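PDB 3HDQ: UDP-galactopyranose mutase from Deinococcus radiodurans, which probably catalyses the interconversion of UDP-galactopyranose and UDP-galactofuranose, using a bound flavin (FAD) as cofactor. Local coordinates for residues A[113-118]-A[130-135]; A[307-312]-A[321-326]. All coordinates share one frame; numbering follows the deposited sequence.

Contact 1: residues A[113-118]-A[130-135]; sequences ASVDGQ and NRLYGL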
loop_
_atom_site.group_PDB
_atom_site.type_symbol
_atom_site.label_atom_id
_atom_site.label_comp_id
_atom_site.label_asym_id
_atom_site.label_seq_id
_atom_site.Cartn_x
_atom_site.Cartn_y
_atom_site.Cartn_z
ATOM N N ALA A 113 -15.602 -29.696 -0.439
ATOM C CA ALA A 113 -16.088 -29.800 -1.811
ATOM C C ALA A 113 -17.594 -30.003 -1.824
ATOM O O ALA A 113 -18.123 -30.812 -1.066
ATOM C CB ALA A 113 -15.389 -30.937 -2.548
ATOM N N SER A 114 -18.277 -29.256 -2.681
ATOM C CA SER A 114 -19.717 -29.378 -2.829
ATOM C C SER A 114 -20.049 -30.479 -3.833
ATOM O O SER A 114 -19.848 -30.332 -5.040
ATOM C CB SER A 114 -20.321 -28.045 -3.257
ATOM O OG SER A 114 -21.712 -28.169 -3.465
ATOM N N VAL A 115 -20.546 -31.594 -3.315
ATOM C CA VAL A 115 -20.797 -32.784 -4.115
ATOM C C VAL A 115 -22.070 -33.421 -3.593
ATOM O O VAL A 115 -22.218 -33.610 -2.384
ATOM C CB VAL A 115 -19.632 -33.786 -3.958
ATOM C CG1 VAL A 115 -20.044 -35.183 -4.407
ATOM C CG2 VAL A 115 -18.403 -33.300 -4.724
ATOM N N ASP A 116 -22.996 -33.738 -4.490
ATOM C CA ASP A 116 -24.280 -34.300 -4.078
ATOM C C ASP A 116 -24.950 -33.442 -2.996
ATOM O O ASP A 116 -25.548 -33.968 -2.062
ATOM C CB ASP A 116 -24.106 -35.743 -3.560
ATOM C CG ASP A 116 -23.733 -36.736 -4.660
ATOM O OD1 ASP A 116 -23.729 -36.343 -5.844
ATOM O OD2 ASP A 116 -23.448 -37.911 -4.332
ATOM N N GLY A 117 -24.838 -32.126 -3.116
ATOM C CA GLY A 117 -25.497 -31.217 -2.193
ATOM C C GLY A 117 -24.998 -31.266 -0.757
ATOM O O GLY A 117 -25.648 -30.754 0.151
ATOM N N GLN A 118 -23.845 -31.886 -0.549
ATOM C CA GLN A 118 -23.209 -31.903 0.759
ATOM C C GLN A 118 -21.861 -31.211 0.676
ATOM O O GLN A 118 -21.259 -31.141 -0.397
ATOM C CB GLN A 118 -22.948 -33.340 1.201
ATOM C CG GLN A 118 -24.159 -34.217 1.298
ATOM C CD GLN A 118 -23.779 -35.687 1.237
ATOM O OE1 GLN A 118 -23.957 -36.336 0.208
ATOM N NE2 GLN A 118 -23.222 -36.209 2.327
ATOM N N ASN A 130 -17.295 -42.255 3.859
ATOM C CA ASN A 130 -18.414 -42.606 4.712
ATOM C C ASN A 130 -19.612 -41.684 4.488
ATOM O O ASN A 130 -20.729 -42.146 4.315
ATOM C CB ASN A 130 -17.985 -42.636 6.184
ATOM C CG ASN A 130 -17.176 -43.890 6.530
ATOM O OD1 ASN A 130 -17.243 -44.898 5.822
ATOM N ND2 ASN A 130 -16.413 -43.830 7.618
ATOM N N ARG A 131 -19.379 -40.379 4.451
ATOM C CA ARG A 131 -20.484 -39.448 4.351
ATOM C C ARG A 131 -21.155 -39.494 2.988
ATOM O O ARG A 131 -22.379 -39.331 2.885
ATOM C CB ARG A 131 -20.048 -38.020 4.723
ATOM C CG ARG A 131 -19.701 -37.845 6.211
ATOM C CD ARG A 131 -19.276 -36.415 6.539
ATOM N NE ARG A 131 -20.334 -35.471 6.187
ATOM C CZ ARG A 131 -20.157 -34.171 5.962
ATOM N NH1 ARG A 131 -18.945 -33.617 6.052
ATOM N NH2 ARG A 131 -21.204 -33.419 5.641
ATOM N N LEU A 132 -20.364 -39.726 1.943
ATOM C CA LEU A 132 -20.885 -39.707 0.583
ATOM C C LEU A 132 -21.802 -40.897 0.314
ATOM O O LEU A 132 -22.874 -40.736 -0.271
ATOM C CB LEU A 132 -19.747 -39.675 -0.451
ATOM C CG LEU A 132 -20.206 -39.568 -1.917
ATOM C CD1 LEU A 132 -20.852 -38.218 -2.179
ATOM C CD2 LEU A 132 -19.061 -39.795 -2.889
ATOM N N TYR A 133 -21.381 -42.087 0.740
ATOM C CA TYR A 133 -22.093 -43.325 0.399
ATOM C C TYR A 133 -22.922 -43.888 1.557
ATOM O O TYR A 133 -23.603 -44.907 1.407
ATOM C CB TYR A 133 -21.107 -44.399 -0.058
ATOM C CG TYR A 133 -20.340 -44.079 -1.320
ATOM C CD1 TYR A 133 -21.007 -43.762 -2.505
ATOM C CD2 TYR A 133 -18.948 -44.127 -1.342
ATOM C CE1 TYR A 133 -20.305 -43.471 -3.675
ATOM C CE2 TYR A 133 -18.240 -43.838 -2.513
ATOM C CZ TYR A 133 -18.926 -43.516 -3.668
ATOM O OH TYR A 133 -18.243 -43.246 -4.821
ATOM N N GLY A 134 -22.854 -43.231 2.711
ATOM C CA GLY A 134 -23.523 -43.715 3.907
ATOM C C GLY A 134 -22.869 -44.954 4.504
ATOM O O GLY A 134 -23.555 -45.813 5.057
ATOM N N LEU A 135 -21.545 -45.056 4.399
ATOM C CA LEU A 135 -20.826 -46.220 4.927
ATOM C C LEU A 135 -20.316 -45.987 6.345
ATOM O O LEU A 135 -20.443 -44.894 6.890
ATOM C CB LEU A 135 -19.647 -46.601 4.024
ATOM C CG LEU A 135 -19.934 -46.981 2.570
ATOM C CD1 LEU A 135 -18.643 -47.036 1.753
ATOM C CD2 LEU A 135 -20.677 -48.303 2.480
HETATM O O HOH W 1 -24.209 -38.727 -1.523
#
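A surface contact of mixed character joins Q118, D116 and V115, at the tight turn of a beta hairpin at the edge of the mixed sheet, to L132 and the backbone of R131 near the C-terminal end of helix 126-133. Its polar half is the amide of Q118. NE2 of Q118 donates to O of R131 at 3.3 Å, nearly straight at the hydrogen (166°), and the acceptor lies in the plane of the Q118 amide; the donor, however, stands well above the carbonyl plane of R131 instead of on a lone pair. The other end of the amide is used as well: water 1 lies within hydrogen-bonding distance of OE1 of Q118 (3.0 Å) and O of L132 (2.7 Å), with more acceptors about it than protons to give. One glutamine thus reaches two successive carbonyls at the helix end, one directly and one through water, a task suited to a long side chain that carries both donor and acceptor.

The apolar half is built on L132. With CG anti to the backbone N (chi1 -177°), CD1 is carried across to the hairpin, where it meets CG1 of V115 at 3.9 Å, the two side chains crossing at about a right angle. OD2 of D116, an exposed turn residue, also approaches CD1 of L132, at 3.4 Å. Helix 159-184 covers the apolar side: V115 packs on F175, a UDP-binding residue, and L132 on L171. D116 and G117 both take positive phi, which glycine adopts easily and aspartate tolerates better than most residues; G134 does so just after the helix. The hairpin closes through paired backbone bonds between V115 and Q118, the two-residue type I' turn of a tight beta hairpin, here braced against a helix end.

Contact 2: residues A[307-312]-A[321-326]; sequences SEFKHI and SVVYEY
E308 holds CG anti to its own amide nitrogen (chi1 -175°), which carries it to CG1 of V322 at 3.9 Å, the side chains meeting at a slant; F309 has CG opposite its carbonyl carbon (chi1 -68°), which brings the ring to the neighbouring strand, CZ lying 3.6 Å from CG1 of V323. The two contacts occupy opposite faces of a short antiparallel pairing. S307 and V323 form its hydrogen-bonded pair: N of S307 donates to O of V323 and N of V323 to O of S307, both at 3.1 Å and in the carbonyl plane. E308 and V322 are the adjoining non-hydrogen-bonded pair. The chain then turns into helix 309-313, and N of F309 makes a weak bond to O of S321 at 3.3 Å.

Beta-branched valines suit the extended strand, while the buried carboxylate of E308 is met by backbone amides of L289 and L290. The F309 ring also packs on I79. With F309 cut back to an alanine, CG1 of V323 would probably lose its aromatic neighbour and a gap would open beside I79. On the S307 face, water 2 donates to O of V323 and OE1 of E325 and bonds OG of S307 (2.9 Å). That hydroxyl also bonds T294, a substrate-binding residue, and E325 touches FAD and salt-bridges R305, so this antiparallel pair of the mixed sheet backs the flavin and UDP-galactose site.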
loop_
_atom_site.group_PDB
_atom_site.type_symbol
_atom_site.label_atom_id
_atom_site.label_comp_id
_atom_site.label_asym_id
_atom_site.label_seq_id
_atom_site.Cartn_x
_atom_site.Cartn_y
_atom_site.Cartn_z
ATOM N N SER A 307 -13.793 -18.285 -1.682
ATOM C CA SER A 307 -12.973 -18.226 -0.489
ATOM C C SER A 307 -13.378 -17.034 0.363
ATOM O O SER A 307 -13.825 -16.005 -0.164
ATOM C CB SER A 307 -11.490 -18.166 -0.855
ATOM O OG SER A 307 -11.123 -19.322 -1.586
ATOM N N GLU A 308 -13.229 -17.185 1.679
ATOM C CA GLU A 308 -13.628 -16.147 2.634
ATOM C C GLU A 308 -12.426 -15.764 3.478
ATOM O O GLU A 308 -11.963 -16.540 4.314
ATOM C CB GLU A 308 -14.770 -16.630 3.532
ATOM C CG GLU A 308 -15.318 -15.565 4.465
ATOM C CD GLU A 308 -16.522 -16.050 5.260
ATOM O OE1 GLU A 308 -17.238 -15.199 5.832
ATOM O OE2 GLU A 308 -16.745 -17.280 5.311
ATOM N N PHE A 309 -11.931 -14.556 3.249
ATOM C CA PHE A 309 -10.620 -14.169 3.735
ATOM C C PHE A 309 -10.448 -14.151 5.246
ATOM O O PHE A 309 -9.354 -14.432 5.737
ATOM C CB PHE A 309 -10.222 -12.840 3.112
ATOM C CG PHE A 309 -9.964 -12.948 1.644
ATOM C CD1 PHE A 309 -10.801 -12.338 0.728
ATOM C CD2 PHE A 309 -8.901 -13.717 1.177
ATOM C CE1 PHE A 309 -10.566 -12.460 -0.629
ATOM C CE2 PHE A 309 -8.667 -13.854 -0.177
ATOM C CZ PHE A 309 -9.498 -13.230 -1.082
ATOM N N LYS A 310 -11.514 -13.844 5.983
ATOM C CA LYS A 310 -11.399 -13.771 7.440
ATOM C C LYS A 310 -11.009 -15.122 8.049
ATOM O O LYS A 310 -10.350 -15.163 9.088
ATOM C CB LYS A 310 -12.675 -13.222 8.082
ATOM C CG LYS A 310 -12.859 -11.713 7.927
ATOM C CD LYS A 310 -14.316 -11.304 8.189
ATOM C CE LYS A 310 -14.683 -11.367 9.667
ATOM N NZ LYS A 310 -16.128 -11.058 9.885
ATOM N N HIS A 311 -11.391 -16.222 7.398
ATOM C CA HIS A 311 -10.962 -17.539 7.869
ATOM C C HIS A 311 -9.439 -17.613 7.777
ATOM O O HIS A 311 -8.776 -18.202 8.629
ATOM C CB HIS A 311 -11.556 -18.671 7.014
ATOM C CG HIS A 311 -13.015 -18.930 7.243
ATOM N ND1 HIS A 311 -13.479 -19.724 8.271
ATOM C CD2 HIS A 311 -14.110 -18.535 6.551
ATOM C CE1 HIS A 311 -14.798 -19.792 8.211
ATOM N NE2 HIS A 311 -15.205 -19.075 7.179
ATOM N N ILE A 312 -8.898 -17.021 6.717
ATOM C CA ILE A 312 -7.482 -17.162 6.401
ATOM C C ILE A 312 -6.618 -16.152 7.159
ATOM O O ILE A 312 -5.546 -16.489 7.651
ATOM C CB ILE A 312 -7.244 -17.049 4.879
ATOM C CG1 ILE A 312 -8.055 -18.122 4.134
ATOM C CG2 ILE A 312 -5.771 -17.178 4.572
ATOM C CD1 ILE A 312 -8.493 -17.731 2.693
ATOM N N SER A 321 -15.640 -10.355 3.458
ATOM C CA SER A 321 -15.380 -10.288 2.023
ATOM C C SER A 321 -14.962 -11.643 1.456
ATOM O O SER A 321 -14.152 -12.363 2.046
ATOM C CB SER A 321 -14.302 -9.246 1.703
ATOM O OG SER A 321 -14.757 -7.948 1.984
ATOM N N VAL A 322 -15.512 -11.964 0.292
ATOM C CA VAL A 322 -15.236 -13.227 -0.375
ATOM C C VAL A 322 -14.851 -12.990 -1.832
ATOM O O VAL A 322 -15.131 -11.925 -2.396
ATOM C CB VAL A 322 -16.471 -14.155 -0.345
ATOM C CG1 VAL A 322 -16.924 -14.392 1.074
ATOM C CG2 VAL A 322 -17.606 -13.566 -1.185
ATOM N N VAL A 323 -14.220 -13.997 -2.435
ATOM C CA VAL A 323 -13.892 -13.968 -3.851
ATOM C C VAL A 323 -14.318 -15.259 -4.558
ATOM O O VAL A 323 -14.090 -16.366 -4.052
ATOM C CB VAL A 323 -12.379 -13.740 -4.084
ATOM C CG1 VAL A 323 -11.563 -14.909 -3.530
ATOM C CG2 VAL A 323 -12.101 -13.539 -5.566
ATOM N N TYR A 324 -14.941 -15.092 -5.722
ATOM C CA TYR A 324 -15.270 -16.183 -6.643
ATOM C C TYR A 324 -14.289 -16.187 -7.819
ATOM O O TYR A 324 -14.089 -15.160 -8.463
ATOM C CB TYR A 324 -16.682 -15.993 -7.196
ATOM C CG TYR A 324 -17.777 -16.142 -6.156
ATOM C CD1 TYR A 324 -18.450 -17.343 -6.000
ATOM C CD2 TYR A 324 -18.136 -15.076 -5.336
ATOM C CE1 TYR A 324 -19.448 -17.483 -5.057
ATOM C CE2 TYR A 324 -19.140 -15.206 -4.384
ATOM C CZ TYR A 324 -19.790 -16.414 -4.252
ATOM O OH TYR A 324 -20.779 -16.566 -3.311
ATOM N N GLU A 325 -13.690 -17.341 -8.103
ATOM C CA GLU A 325 -12.751 -17.464 -9.215
ATOM C C GLU A 325 -13.352 -18.120 -10.459
ATOM O O GLU A 325 -13.851 -19.245 -10.407
ATOM C CB GLU A 325 -11.521 -18.270 -8.803
ATOM C CG GLU A 325 -10.640 -17.626 -7.779
ATOM C CD GLU A 325 -9.614 -18.600 -7.249
ATOM O OE1 GLU A 325 -9.686 -18.925 -6.048
ATOM O OE2 GLU A 325 -8.756 -19.063 -8.035
ATOM N N TYR A 326 -13.266 -17.418 -11.582
ATOM C CA TYR A 326 -13.663 -17.974 -12.870
ATOM C C TYR A 326 -12.433 -18.240 -13.751
ATOM O O TYR A 326 -11.697 -17.316 -14.090
ATOM C CB TYR A 326 -14.614 -17.013 -13.589
ATOM C CG TYR A 326 -15.869 -16.667 -12.811
ATOM C CD1 TYR A 326 -15.813 -15.862 -11.676
ATOM C CD2 TYR A 326 -17.116 -17.134 -13.221
ATOM C CE1 TYR A 326 -16.965 -15.542 -10.962
ATOM C CE2 TYR A 326 -18.277 -16.818 -12.513
ATOM C CZ TYR A 326 -18.197 -16.021 -11.387
ATOM O OH TYR A 326 -19.347 -15.703 -10.684
HETATM O O HOH W 2 -11.739 -18.318 -4.259
HETATM O O HOH W 3 -13.829 -12.420 4.868
#

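Both contacts reach the same six-stranded mixed sheet, but at different depths. Contact 2 is buried and pairs two strands inside the sheet, while contact 1 lies on the surface and sets an edge hairpin against a helix. Their centres are 23 Å apart, with nearest atoms about 11 Å from each other, and they follow one another along the chain. The chemistry changes accordingly: 307-312 and 321-326 are joined mainly by backbone bonds with apolar packing on the two faces, whereas 113-118 and 130-135 depend on one side-chain amide, a water and a leucine. Contact 2 borders the active site directly, E325 touching FAD, while contact 1 is linked to it at one remove, V115 packing on the UDP-binding F175.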